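Local coordinates for protein dermonecrotic toxin (Pasteurella multocida, PDB 2EBF) that acts as a potent mitogenic, bone-resorbing toxin linked to progressive atrophic rhinitis in pigs, its C-terminal region carrying a thiol-protease-like catalytic triad, at residues K380-F385 / R444-S449; A679-H684 / L706-R711; L699-W704 / V719-K724. All coordinates share one frame; numbering follows the deposited sequence.

How the contacts relate
Contact 1 lies in the C2 region of the toxin, contacts 2 and 3 in the C3 region. The centre of contact 1 is about 67 Å from that of contact 2 and about 60 Å from that of contact 3, across the centre of the chain. Contacts 2 and 3 have centres about 9 Å apart and share helix 701-711. Neighbouring strands 676-681 and 697-700 join them, with a probable hydrogen bond from Ala679 N to Leu699 O (2.7 Å). A second probable bond runs from Trp704 NE1 to Asp681 OD2 (2.8 Å). The side chain of Asp681 is about 12 Å from the bound phosphonate.

Contact 1: residues K380-F385 / R444-S449; sequences KSIDFF and RKLLQS
Ile382 and Leu446 bring together two helices running the same way, inclined by 27°: the axes of 380-385 and 444-449 approach to 10.2 Å, and the two residues have the nearest CA atoms, 6.9 Å apart. The contact is mainly apolar. Leu446 is its centre and meets two side chains of the other helix. The methyl CG2 of Ile382 sits 3.8 Å from CG of Leu446 and also touches CB. This branch stands anti to the backbone N of Ile382, while CG1 lies beside that N (chi1 -65°). The Ile382 and Leu446 side chains cross at about a right angle, and the isoleucine methyl meets the branch point of the leucine.

One turn further on, Phe385 takes the other part of Leu446. Its CE1 is 3.7 Å from CD2 of Leu446, and CD1 is nearly as close. The methyl approaches these two ring atoms obliquely. At the solvent side, Asp383 OD1 and Lys445 NZ are 4.3 Å apart. They are opposite charges too distant for a salt bridge, and any attraction is probably modest. Ser449 OG turns back to its own helix and donates to Leu446 O at 2.7 Å. This bond takes up the hydroxyl beside the apolar seam.

Leu386 extends the seam by one residue, touching Lys445, Leu446 and Ser449. Both helices lie against the same part of the C2 region's mixed, largely parallel sheet, as in alpha/beta folds. Leu446 rests on Ile400 and Ile402 of strand 399-402 and on Phe501 of strand 498-502. Ile382 also touches Phe501. Phe385 meets that ring edge-to-face and packs on Ile400 and Val499, so the helix pair closes over two adjacent strands.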
ATOM      1  N   LYS A 380      25.905  -4.053  23.432  1.00 32.19           N
ATOM      2  CA  LYS A 380      26.780  -5.233  23.467  1.00 32.35           C
ATOM      3  C   LYS A 380      27.172  -5.714  22.070  1.00 31.66           C
ATOM      4  O   LYS A 380      28.328  -6.092  21.836  1.00 30.68           O
ATOM      5  CB  LYS A 380      26.135  -6.399  24.226  1.00 33.13           C
ATOM      6  CG  LYS A 380      26.006  -6.181  25.725  1.00 35.87           C
ATOM      7  CD  LYS A 380      26.365  -7.436  26.519  1.00 39.11           C
ATOM      8  CE  LYS A 380      27.841  -7.464  26.932  1.00 40.17           C
ATOM      9  NZ  LYS A 380      28.736  -8.178  25.963  1.00 40.71           N
ATOM     10  N   SER A 381      26.198  -5.716  21.156  1.00 30.97           N
ATOM     11  CA  SER A 381      26.441  -6.078  19.755  1.00 30.58           C
ATOM     12  C   SER A 381      27.339  -5.057  19.067  1.00 30.13           C
ATOM     13  O   SER A 381      28.290  -5.433  18.374  1.00 30.10           O
ATOM     14  CB  SER A 381      25.122  -6.224  18.983  1.00 30.30           C
ATOM     15  OG  SER A 381      24.422  -7.399  19.379  1.00 30.97           O
ATOM     16  N   ILE A 382      27.042  -3.772  19.262  1.00 29.68           N
ATOM     17  CA  ILE A 382      27.840  -2.708  18.663  1.00 29.92           C
ATOM     18  C   ILE A 382      29.295  -2.768  19.156  1.00 30.08           C
ATOM     19  O   ILE A 382      30.230  -2.656  18.362  1.00 29.97           O
ATOM     20  CB  ILE A 382      27.224  -1.299  18.902  1.00 29.76           C
ATOM     21  CG1 ILE A 382      25.861  -1.179  18.188  1.00 30.12           C
ATOM     22  CG2 ILE A 382      28.192  -0.214  18.424  1.00 30.06           C
ATOM     23  CD1 ILE A 382      25.005   0.026  18.622  1.00 30.09           C
ATOM     24  N   ASP A 383      29.477  -2.958  20.463  1.00 30.48           N
ATOM     25  CA  ASP A 383      30.825  -3.079  21.039  1.00 30.49           C
ATOM     26  C   ASP A 383      31.603  -4.272  20.484  1.00 29.82           C
ATOM     27  O   ASP A 383      32.794  -4.149  20.186  1.00 29.60           O
ATOM     28  CB  ASP A 383      30.766  -3.132  22.566  1.00 31.21           C
ATOM     29  CG  ASP A 383      30.411  -1.788  23.188  1.00 33.40           C
ATOM     30  OD1 ASP A 383      30.776  -0.734  22.621  1.00 37.68           O
ATOM     31  OD2 ASP A 383      29.776  -1.780  24.257  1.00 36.35           O
ATOM     32  N   PHE A 384      30.934  -5.418  20.342  1.00 29.12           N
ATOM     33  CA  PHE A 384      31.544  -6.597  19.714  1.00 28.39           C
ATOM     34  C   PHE A 384      32.006  -6.301  18.285  1.00 28.13           C
ATOM     35  O   PHE A 384      33.117  -6.655  17.889  1.00 27.76           O
ATOM     36  CB  PHE A 384      30.563  -7.779  19.696  1.00 28.36           C
ATOM     37  CG  PHE A 384      31.102  -8.990  18.994  1.00 28.41           C
ATOM     38  CD1 PHE A 384      30.888  -9.174  17.631  1.00 28.01           C
ATOM     39  CD2 PHE A 384      31.846  -9.937  19.690  1.00 28.04           C
ATOM     40  CE1 PHE A 384      31.404 -10.278  16.981  1.00 29.52           C
ATOM     41  CE2 PHE A 384      32.363 -11.049  19.044  1.00 28.93           C
ATOM     42  CZ  PHE A 384      32.149 -11.216  17.688  1.00 29.03           C
ATOM     43  N   PHE A 385      31.130  -5.668  17.508  1.00 27.78           N
ATOM     44  CA  PHE A 385      31.453  -5.288  16.138  1.00 27.42           C
ATOM     45  C   PHE A 385      32.691  -4.379  16.123  1.00 27.06           C
ATOM     46  O   PHE A 385      33.670  -4.643  15.412  1.00 26.45           O
ATOM     47  CB  PHE A 385      30.245  -4.598  15.481  1.00 27.55           C
ATOM     48  CG  PHE A 385      30.546  -4.030  14.136  1.00 27.67           C
ATOM     49  CD1 PHE A 385      30.622  -2.652  13.950  1.00 28.02           C
ATOM     50  CD2 PHE A 385      30.797  -4.873  13.056  1.00 28.79           C
ATOM     51  CE1 PHE A 385      30.929  -2.126  12.709  1.00 28.59           C
ATOM     52  CE2 PHE A 385      31.109  -4.345  11.804  1.00 28.48           C
ATOM     53  CZ  PHE A 385      31.167  -2.976  11.631  1.00 27.70           C
ATOM     54  N   ARG A 444      26.907   6.454  18.897  1.00 31.86           N
ATOM     55  CA  ARG A 444      27.863   7.512  18.578  1.00 31.62           C
ATOM     56  C   ARG A 444      29.210   6.930  18.151  1.00 31.46           C
ATOM     57  O   ARG A 444      29.780   7.336  17.136  1.00 31.55           O
ATOM     58  CB  ARG A 444      28.039   8.432  19.790  1.00 31.55           C
ATOM     59  CG  ARG A 444      28.896   9.647  19.538  1.00 31.41           C
ATOM     60  CD  ARG A 444      28.860  10.617  20.722  1.00 31.38           C
ATOM     61  NE  ARG A 444      27.518  11.162  20.954  1.00 31.58           N
ATOM     62  CZ  ARG A 444      26.977  12.179  20.283  1.00 31.26           C
ATOM     63  NH1 ARG A 444      27.650  12.797  19.318  1.00 30.42           N
ATOM     64  NH2 ARG A 444      25.748  12.584  20.579  1.00 31.18           N
ATOM     65  N   LYS A 445      29.704   5.973  18.930  1.00 31.40           N
ATOM     66  CA  LYS A 445      30.965   5.290  18.631  1.00 31.55           C
ATOM     67  C   LYS A 445      30.954   4.569  17.289  1.00 31.14           C
ATOM     68  O   LYS A 445      31.960   4.574  16.560  1.00 30.50           O
ATOM     69  CB  LYS A 445      31.314   4.309  19.749  1.00 32.01           C
ATOM     70  CG  LYS A 445      32.158   4.925  20.861  1.00 34.32           C
ATOM     71  CD  LYS A 445      32.105   4.102  22.144  1.00 38.07           C
ATOM     72  CE  LYS A 445      33.117   2.967  22.147  1.00 40.68           C
ATOM     73  NZ  LYS A 445      33.455   2.552  23.549  1.00 42.96           N
ATOM     74  N   LEU A 446      29.817   3.949  16.971  1.00 30.84           N
ATOM     75  CA  LEU A 446      29.630   3.255  15.693  1.00 30.65           C
ATOM     76  C   LEU A 446      29.756   4.242  14.538  1.00 30.79           C
ATOM     77  O   LEU A 446      30.470   3.987  13.573  1.00 30.51           O
ATOM     78  CB  LEU A 446      28.250   2.602  15.652  1.00 30.62           C
ATOM     79  CG  LEU A 446      27.988   1.255  14.973  1.00 31.12           C
ATOM     80  CD1 LEU A 446      26.611   1.290  14.356  1.00 29.94           C
ATOM     81  CD2 LEU A 446      29.041   0.813  13.951  1.00 31.15           C
ATOM     82  N   LEU A 447      29.054   5.369  14.650  1.00 30.94           N
ATOM     83  CA  LEU A 447      29.120   6.431  13.657  1.00 31.48           C
ATOM     84  C   LEU A 447      30.538   6.978  13.547  1.00 31.62           C
ATOM     85  O   LEU A 447      31.039   7.211  12.448  1.00 31.00           O
ATOM     86  CB  LEU A 447      28.208   7.584  14.061  1.00 31.96           C
ATOM     87  CG  LEU A 447      27.420   8.360  13.003  1.00 33.58           C
ATOM     88  CD1 LEU A 447      27.143   9.763  13.517  1.00 34.35           C
ATOM     89  CD2 LEU A 447      28.088   8.411  11.632  1.00 34.69           C
ATOM     90  N   GLN A 448      31.153   7.213  14.703  1.00 32.00           N
ATOM     91  CA  GLN A 448      32.514   7.727  14.766  1.00 33.26           C
ATOM     92  C   GLN A 448      33.461   6.783  14.021  1.00 33.65           C
ATOM     93  O   GLN A 448      34.319   7.231  13.249  1.00 34.21           O
ATOM     94  CB  GLN A 448      32.937   7.918  16.230  1.00 32.96           C
ATOM     95  CG  GLN A 448      34.232   8.706  16.437  1.00 34.61           C
ATOM     96  CD  GLN A 448      34.232  10.033  15.705  1.00 34.39           C
ATOM     97  OE1 GLN A 448      34.973  10.212  14.741  1.00 35.45           O
ATOM     98  NE2 GLN A 448      33.380  10.957  16.140  1.00 34.07           N
ATOM     99  N   SER A 449      33.289   5.478  14.230  1.00 34.22           N
ATOM    100  CA  SER A 449      34.158   4.484  13.589  1.00 34.69           C
ATOM    101  C   SER A 449      34.039   4.477  12.062  1.00 34.65           C
ATOM    102  O   SER A 449      35.032   4.272  11.364  1.00 34.32           O
ATOM    103  CB  SER A 449      33.916   3.083  14.156  1.00 34.70           C
ATOM    104  OG  SER A 449      32.725   2.505  13.632  1.00 36.62           O
TER

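Contact 2: residues A679-H684 / L706-R711; sequences AVDASH and LEIAQR
Arg711 reaches from the last turn of helix 701-711 to His684, in the chain that follows strand 676-681. The hydrogen bonds come first. Arg711 NH2 bonds Phe687 O, and NE bonds Val688 O. These two carbonyls hold the guanidinium. His684 O adds a weak bond from NH2, 2.8 Å long but bent to 118° at the hydrogen. A salt bridge fixes the other end: Arg711 NH1 is 2.9 Å from Glu707 OE2, one helical turn back. Glu707 OE2 has a second charged partner in Arg586.

The flat groups pack tightly. Arg711 NH1 lies in the plane of the His684 ring, at its edge, 3.0 Å from the carbon CD2. This is a close packing contact and not a hydrogen bond. The two planes are 88° apart. The Arg711 chain bends at chi3 (59°), which brings its end round to the histidine.

The van der Waals part is small. Ile708 CD1 is 4.1 Å from Asp681 OD2 and 4.4 Å from His684 CB.

Asp681 is held by its own bonds. OD1 accepts from Ser683 N at 3.0 Å, an Asx turn. OD2 takes His666 NE2 and Trp704 NE1.

The Asp681–His666 bond is consistent with the acid and base of the thiol-protease-like triad, with Cys626 probably the thiol. Cys626 is tied to Cys620 in a disulfide here and could not act as a free thiol, so this state is probably inactive. The carbonyls and carboxylate round buried Arg711 would probably stabilise its positive charge; through Phe687 and Val688 the chain after Asp681 is linked to the helix.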
ATOM      1  N   ALA A 679      -5.704 -24.113 -27.017  1.00 27.06           N
ATOM      2  CA  ALA A 679      -7.070 -24.454 -27.406  1.00 26.24           C
ATOM      3  C   ALA A 679      -7.083 -25.178 -28.753  1.00 25.83           C
ATOM      4  O   ALA A 679      -6.347 -24.804 -29.665  1.00 26.28           O
ATOM      5  CB  ALA A 679      -7.913 -23.204 -27.491  1.00 26.28           C
ATOM      6  N   VAL A 680      -7.906 -26.220 -28.854  1.00 25.33           N
ATOM      7  CA  VAL A 680      -8.193 -26.884 -30.128  1.00 24.97           C
ATOM      8  C   VAL A 680      -9.706 -26.802 -30.307  1.00 24.88           C
ATOM      9  O   VAL A 680     -10.466 -27.634 -29.805  1.00 24.77           O
ATOM     10  CB  VAL A 680      -7.660 -28.344 -30.185  1.00 24.93           C
ATOM     11  CG1 VAL A 680      -8.076 -29.035 -31.496  1.00 24.83           C
ATOM     12  CG2 VAL A 680      -6.145 -28.356 -30.061  1.00 23.78           C
ATOM     13  N   ASP A 681     -10.137 -25.766 -31.010  1.00 24.34           N
ATOM     14  CA  ASP A 681     -11.541 -25.391 -31.009  1.00 24.49           C
ATOM     15  C   ASP A 681     -12.138 -25.649 -32.395  1.00 24.83           C
ATOM     16  O   ASP A 681     -11.993 -24.833 -33.316  1.00 24.72           O
ATOM     17  CB  ASP A 681     -11.659 -23.932 -30.573  1.00 24.87           C
ATOM     18  CG  ASP A 681     -13.077 -23.398 -30.614  1.00 23.48           C
ATOM     19  OD1 ASP A 681     -14.026 -24.137 -30.936  1.00 23.68           O
ATOM     20  OD2 ASP A 681     -13.233 -22.203 -30.321  1.00 23.29           O
ATOM     21  N   ALA A 682     -12.804 -26.794 -32.517  1.00 24.25           N
ATOM     22  CA  ALA A 682     -13.393 -27.251 -33.767  1.00 25.24           C
ATOM     23  C   ALA A 682     -14.819 -26.726 -33.990  1.00 25.46           C
ATOM     24  O   ALA A 682     -15.488 -27.103 -34.962  1.00 25.87           O
ATOM     25  CB  ALA A 682     -13.368 -28.776 -33.827  1.00 24.95           C
ATOM     26  N   SER A 683     -15.266 -25.821 -33.133  1.00 26.05           N
ATOM     27  CA  SER A 683     -16.604 -25.254 -33.297  1.00 27.13           C
ATOM     28  C   SER A 683     -16.660 -23.729 -33.281  1.00 26.96           C
ATOM     29  O   SER A 683     -17.728 -23.155 -33.111  1.00 27.83           O
ATOM     30  CB  SER A 683     -17.558 -25.855 -32.262  1.00 27.31           C
ATOM     31  OG  SER A 683     -17.221 -25.411 -30.968  1.00 29.55           O
ATOM     32  N   HIS A 684     -15.520 -23.075 -33.490  1.00 27.06           N
ATOM     33  CA  HIS A 684     -15.449 -21.610 -33.440  1.00 26.93           C
ATOM     34  C   HIS A 684     -16.134 -20.908 -34.625  1.00 27.55           C
ATOM     35  O   HIS A 684     -16.421 -19.707 -34.560  1.00 27.55           O
ATOM     36  CB  HIS A 684     -13.991 -21.155 -33.329  1.00 26.85           C
ATOM     37  CG  HIS A 684     -13.300 -21.024 -34.649  1.00 26.21           C
ATOM     38  ND1 HIS A 684     -13.001 -22.111 -35.443  1.00 27.70           N
ATOM     39  CD2 HIS A 684     -12.854 -19.936 -35.316  1.00 26.13           C
ATOM     40  CE1 HIS A 684     -12.395 -21.694 -36.544  1.00 26.26           C
ATOM     41  NE2 HIS A 684     -12.295 -20.379 -36.490  1.00 26.99           N
ATOM     42  N   LEU A 706      -9.563 -14.220 -25.719  1.00 27.93           N
ATOM     43  CA  LEU A 706      -9.605 -12.858 -26.233  1.00 28.06           C
ATOM     44  C   LEU A 706     -10.252 -12.823 -27.618  1.00 27.14           C
ATOM     45  O   LEU A 706     -11.114 -11.978 -27.879  1.00 26.86           O
ATOM     46  CB  LEU A 706      -8.190 -12.254 -26.259  1.00 28.45           C
ATOM     47  CG  LEU A 706      -8.014 -10.775 -26.621  1.00 31.37           C
ATOM     48  CD1 LEU A 706      -6.645 -10.233 -26.201  1.00 33.08           C
ATOM     49  CD2 LEU A 706      -8.126 -10.629 -28.077  1.00 36.07           C
ATOM     50  N   GLU A 707      -9.846 -13.738 -28.497  1.00 25.98           N
ATOM     51  CA  GLU A 707     -10.418 -13.790 -29.844  1.00 25.89           C
ATOM     52  C   GLU A 707     -11.925 -14.019 -29.828  1.00 25.46           C
ATOM     53  O   GLU A 707     -12.672 -13.327 -30.517  1.00 25.19           O
ATOM     54  CB  GLU A 707      -9.733 -14.853 -30.705  1.00 26.25           C
ATOM     55  CG  GLU A 707     -10.537 -15.173 -31.970  1.00 27.67           C
ATOM     56  CD  GLU A 707      -9.725 -15.766 -33.104  1.00 28.73           C
ATOM     57  OE1 GLU A 707      -8.474 -15.717 -33.084  1.00 29.49           O
ATOM     58  OE2 GLU A 707     -10.366 -16.265 -34.045  1.00 31.37           O
ATOM     59  N   ILE A 708     -12.365 -14.992 -29.033  1.00 25.58           N
ATOM     60  CA  ILE A 708     -13.785 -15.303 -28.922  1.00 25.29           C
ATOM     61  C   ILE A 708     -14.577 -14.111 -28.362  1.00 25.03           C
ATOM     62  O   ILE A 708     -15.653 -13.789 -28.856  1.00 24.58           O
ATOM     63  CB  ILE A 708     -14.011 -16.584 -28.045  1.00 25.43           C
ATOM     64  CG1 ILE A 708     -13.329 -17.817 -28.686  1.00 26.38           C
ATOM     65  CG2 ILE A 708     -15.486 -16.858 -27.868  1.00 25.38           C
ATOM     66  CD1 ILE A 708     -13.818 -18.175 -30.112  1.00 26.16           C
ATOM     67  N   ALA A 709     -14.049 -13.462 -27.329  1.00 25.39           N
ATOM     68  CA  ALA A 709     -14.733 -12.315 -26.736  1.00 26.00           C
ATOM     69  C   ALA A 709     -14.862 -11.171 -27.749  1.00 26.59           C
ATOM     70  O   ALA A 709     -15.920 -10.563 -27.882  1.00 26.83           O
ATOM     71  CB  ALA A 709     -14.003 -11.844 -25.475  1.00 26.03           C
ATOM     72  N   GLN A 710     -13.787 -10.902 -28.475  1.00 27.46           N
ATOM     73  CA  GLN A 710     -13.777  -9.801 -29.445  1.00 28.66           C
ATOM     74  C   GLN A 710     -14.721 -10.056 -30.617  1.00 28.01           C
ATOM     75  O   GLN A 710     -15.509  -9.182 -31.005  1.00 27.83           O
ATOM     76  CB  GLN A 710     -12.354  -9.540 -29.937  1.00 28.59           C
ATOM     77  CG  GLN A 710     -11.465  -8.875 -28.892  1.00 31.33           C
ATOM     78  CD  GLN A 710     -10.087  -8.515 -29.409  1.00 31.77           C
ATOM     79  OE1 GLN A 710      -9.615  -9.052 -30.413  1.00 34.50           O
ATOM     80  NE2 GLN A 710      -9.417  -7.611 -28.700  1.00 35.96           N
ATOM     81  N   ARG A 711     -14.665 -11.266 -31.170  1.00 28.56           N
ATOM     82  CA  ARG A 711     -15.516 -11.612 -32.314  1.00 28.62           C
ATOM     83  C   ARG A 711     -16.991 -11.489 -31.965  1.00 28.89           C
ATOM     84  O   ARG A 711     -17.814 -11.066 -32.798  1.00 29.04           O
ATOM     85  CB  ARG A 711     -15.195 -13.015 -32.840  1.00 28.03           C
ATOM     86  CG  ARG A 711     -13.910 -13.060 -33.635  1.00 28.27           C
ATOM     87  CD  ARG A 711     -13.394 -14.465 -33.847  1.00 26.21           C
ATOM     88  NE  ARG A 711     -14.337 -15.337 -34.549  1.00 25.91           N
ATOM     89  CZ  ARG A 711     -14.164 -16.651 -34.667  1.00 25.34           C
ATOM     90  NH1 ARG A 711     -13.089 -17.214 -34.145  1.00 23.15           N
ATOM     91  NH2 ARG A 711     -15.050 -17.401 -35.309  1.00 25.12           N
TER

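Contact 3: residues L699-W704 / V719-K724; sequences LPVDDW and VEYVSK
Tyr721 OH lies 3.1 Å from Asp702 OD1, a hydrogen bond only if the phenol's proton points this way, since another acceptor is within its reach. Tyr721 is the centre of an inverse gamma turn that ends strand 717-720 of the antiparallel C3 sheet. Asp702 stands in the first turn of helix 701-711, which follows Pro700 at the N-cap. The contact therefore joins the start of a helix to a turn at a strand end.

The carboxylate of Asp702 comes to the edge of the phenol, near the ring plane. OD1 is also 3.4 Å from Tyr721 CE1, and the two planes stand 75° apart. The Tyr721 CG lies beside the backbone N (chi1 -61°), and from there the ring reaches across to the helix. Val701 CG2 meets the same ring edge, 4.3 Å from CE1. Val719 CG1 lies over one face of the Tyr721 ring, displaced from its centre, 3.8 Å from the plane. The site is near the surface, and a carboxylate at a helix N-terminus is probably favourable.

Beyond the turn, the chain is tied back to its own strand by a salt bridge: Lys724 NZ sits 2.8 Å from Glu720 OE2, above the carboxylate plane and 47° out of it.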
ATOM      1  N   LEU A 699      -5.063 -21.768 -30.567  1.00 25.88           N
ATOM      2  CA  LEU A 699      -4.328 -20.655 -29.966  1.00 26.81           C
ATOM      3  C   LEU A 699      -4.015 -20.956 -28.515  1.00 27.32           C
ATOM      4  O   LEU A 699      -4.711 -21.767 -27.885  1.00 27.16           O
ATOM      5  CB  LEU A 699      -5.145 -19.353 -30.023  1.00 26.64           C
ATOM      6  CG  LEU A 699      -5.338 -18.571 -31.314  1.00 26.88           C
ATOM      7  CD1 LEU A 699      -6.499 -17.581 -31.143  1.00 26.78           C
ATOM      8  CD2 LEU A 699      -4.046 -17.852 -31.752  1.00 27.88           C
ATOM      9  N   PRO A 700      -2.991 -20.284 -27.953  1.00 27.79           N
ATOM     10  CA  PRO A 700      -2.844 -20.399 -26.506  1.00 28.33           C
ATOM     11  C   PRO A 700      -4.135 -19.933 -25.843  1.00 28.77           C
ATOM     12  O   PRO A 700      -4.771 -19.000 -26.341  1.00 29.12           O
ATOM     13  CB  PRO A 700      -1.689 -19.449 -26.196  1.00 27.71           C
ATOM     14  CG  PRO A 700      -0.903 -19.401 -27.493  1.00 28.71           C
ATOM     15  CD  PRO A 700      -1.971 -19.396 -28.541  1.00 27.99           C
ATOM     16  N   VAL A 701      -4.534 -20.590 -24.756  1.00 29.36           N
ATOM     17  CA  VAL A 701      -5.889 -20.409 -24.211  1.00 29.83           C
ATOM     18  C   VAL A 701      -6.289 -18.934 -23.984  1.00 30.23           C
ATOM     19  O   VAL A 701      -7.411 -18.541 -24.296  1.00 29.25           O
ATOM     20  CB  VAL A 701      -6.193 -21.315 -22.970  1.00 30.06           C
ATOM     21  CG1 VAL A 701      -6.320 -22.793 -23.390  1.00 29.01           C
ATOM     22  CG2 VAL A 701      -5.155 -21.146 -21.883  1.00 30.28           C
ATOM     23  N   ASP A 702      -5.365 -18.117 -23.474  1.00 31.12           N
ATOM     24  CA  ASP A 702      -5.663 -16.690 -23.250  1.00 31.70           C
ATOM     25  C   ASP A 702      -5.960 -15.928 -24.536  1.00 31.22           C
ATOM     26  O   ASP A 702      -6.831 -15.052 -24.567  1.00 31.10           O
ATOM     27  CB  ASP A 702      -4.537 -16.009 -22.477  1.00 32.47           C
ATOM     28  CG  ASP A 702      -4.373 -16.561 -21.080  1.00 36.10           C
ATOM     29  OD1 ASP A 702      -5.335 -17.146 -20.531  1.00 37.94           O
ATOM     30  OD2 ASP A 702      -3.263 -16.404 -20.529  1.00 41.39           O
ATOM     31  N   ASP A 703      -5.209 -16.244 -25.587  1.00 30.77           N
ATOM     32  CA  ASP A 703      -5.426 -15.651 -26.905  1.00 29.74           C
ATOM     33  C   ASP A 703      -6.733 -16.142 -27.516  1.00 28.97           C
ATOM     34  O   ASP A 703      -7.466 -15.375 -28.143  1.00 27.85           O
ATOM     35  CB  ASP A 703      -4.249 -15.964 -27.813  1.00 30.17           C
ATOM     36  CG  ASP A 703      -2.960 -15.357 -27.292  1.00 32.39           C
ATOM     37  OD1 ASP A 703      -2.967 -14.158 -26.964  1.00 33.03           O
ATOM     38  OD2 ASP A 703      -1.961 -16.083 -27.168  1.00 34.22           O
ATOM     39  N   TRP A 704      -7.030 -17.420 -27.305  1.00 28.04           N
ATOM     40  CA  TRP A 704      -8.327 -17.975 -27.692  1.00 27.71           C
ATOM     41  C   TRP A 704      -9.474 -17.207 -27.024  1.00 27.74           C
ATOM     42  O   TRP A 704     -10.393 -16.767 -27.709  1.00 27.40           O
ATOM     43  CB  TRP A 704      -8.405 -19.467 -27.344  1.00 27.00           C
ATOM     44  CG  TRP A 704      -9.794 -20.066 -27.492  1.00 26.92           C
ATOM     45  CD1 TRP A 704     -10.354 -20.565 -28.636  1.00 26.01           C
ATOM     46  CD2 TRP A 704     -10.773 -20.248 -26.454  1.00 25.81           C
ATOM     47  NE1 TRP A 704     -11.618 -21.024 -28.382  1.00 26.44           N
ATOM     48  CE2 TRP A 704     -11.903 -20.851 -27.051  1.00 26.20           C
ATOM     49  CE3 TRP A 704     -10.803 -19.957 -25.079  1.00 25.83           C
ATOM     50  CZ2 TRP A 704     -13.059 -21.164 -26.327  1.00 25.31           C
ATOM     51  CZ3 TRP A 704     -11.960 -20.268 -24.350  1.00 26.46           C
ATOM     52  CH2 TRP A 704     -13.072 -20.871 -24.983  1.00 26.49           C
ATOM     53  N   VAL A 719     -13.747 -15.959 -17.876  1.00 27.81           N
ATOM     54  CA  VAL A 719     -13.097 -17.200 -18.310  1.00 28.08           C
ATOM     55  C   VAL A 719     -12.907 -18.139 -17.121  1.00 28.79           C
ATOM     56  O   VAL A 719     -12.493 -17.707 -16.033  1.00 28.37           O
ATOM     57  CB  VAL A 719     -11.745 -16.902 -19.000  1.00 28.43           C
ATOM     58  CG1 VAL A 719     -10.997 -18.188 -19.402  1.00 28.13           C
ATOM     59  CG2 VAL A 719     -11.969 -16.041 -20.250  1.00 28.09           C
ATOM     60  N   GLU A 720     -13.260 -19.404 -17.304  1.00 29.06           N
ATOM     61  CA  GLU A 720     -12.828 -20.451 -16.387  1.00 29.60           C
ATOM     62  C   GLU A 720     -11.968 -21.433 -17.162  1.00 28.94           C
ATOM     63  O   GLU A 720     -12.325 -21.840 -18.270  1.00 28.60           O
ATOM     64  CB  GLU A 720     -14.015 -21.178 -15.762  1.00 29.75           C
ATOM     65  CG  GLU A 720     -14.676 -20.409 -14.621  1.00 32.41           C
ATOM     66  CD  GLU A 720     -15.807 -21.199 -13.955  1.00 32.34           C
ATOM     67  OE1 GLU A 720     -16.664 -20.570 -13.275  1.00 36.86           O
ATOM     68  OE2 GLU A 720     -15.832 -22.439 -14.099  1.00 35.09           O
ATOM     69  N   TYR A 721     -10.845 -21.830 -16.571  1.00 28.92           N
ATOM     70  CA  TYR A 721      -9.869 -22.690 -17.253  1.00 28.70           C
ATOM     71  C   TYR A 721     -10.181 -24.192 -17.133  1.00 28.48           C
ATOM     72  O   TYR A 721      -9.347 -24.987 -16.671  1.00 28.28           O
ATOM     73  CB  TYR A 721      -8.459 -22.332 -16.777  1.00 30.12           C
ATOM     74  CG  TYR A 721      -8.111 -20.893 -17.112  1.00 31.67           C
ATOM     75  CD1 TYR A 721      -7.612 -20.557 -18.363  1.00 31.87           C
ATOM     76  CD2 TYR A 721      -8.326 -19.861 -16.188  1.00 32.78           C
ATOM     77  CE1 TYR A 721      -7.313 -19.220 -18.696  1.00 33.82           C
ATOM     78  CE2 TYR A 721      -8.034 -18.531 -16.506  1.00 34.63           C
ATOM     79  CZ  TYR A 721      -7.529 -18.218 -17.757  1.00 33.98           C
ATOM     80  OH  TYR A 721      -7.232 -16.900 -18.071  1.00 35.90           O
ATOM     81  N   VAL A 722     -11.388 -24.555 -17.577  1.00 26.89           N
ATOM     82  CA  VAL A 722     -11.840 -25.937 -17.724  1.00 27.13           C
ATOM     83  C   VAL A 722     -12.886 -25.985 -18.830  1.00 26.57           C
ATOM     84  O   VAL A 722     -13.702 -25.077 -18.946  1.00 26.03           O
ATOM     85  CB  VAL A 722     -12.560 -26.422 -16.462  1.00 27.21           C
ATOM     86  CG1 VAL A 722     -12.590 -27.946 -16.434  1.00 27.08           C
ATOM     87  CG2 VAL A 722     -11.853 -25.896 -15.251  1.00 31.33           C
ATOM     88  N   SER A 723     -12.882 -27.048 -19.624  1.00 26.92           N
ATOM     89  CA  SER A 723     -13.924 -27.247 -20.639  1.00 26.97           C
ATOM     90  C   SER A 723     -15.213 -27.728 -19.976  1.00 27.16           C
ATOM     91  O   SER A 723     -15.181 -28.335 -18.900  1.00 27.37           O
ATOM     92  CB  SER A 723     -13.444 -28.249 -21.707  1.00 26.96           C
ATOM     93  OG  SER A 723     -13.248 -29.540 -21.138  1.00 28.67           O
ATOM     94  N   LYS A 724     -16.350 -27.453 -20.607  1.00 26.79           N
ATOM     95  CA  LYS A 724     -17.647 -27.726 -20.000  1.00 26.82           C
ATOM     96  C   LYS A 724     -18.577 -28.343 -21.025  1.00 27.16           C
ATOM     97  O   LYS A 724     -18.448 -28.085 -22.216  1.00 25.95           O
ATOM     98  CB  LYS A 724     -18.275 -26.432 -19.475  1.00 26.28           C
ATOM     99  CG  LYS A 724     -17.583 -25.837 -18.254  1.00 25.49           C
ATOM    100  CD  LYS A 724     -18.008 -24.377 -18.100  1.00 25.82           C
ATOM    101  CE  LYS A 724     -17.123 -23.618 -17.130  1.00 26.63           C
ATOM    102  NZ  LYS A 724     -17.368 -24.080 -15.743  1.00 27.07           N
TER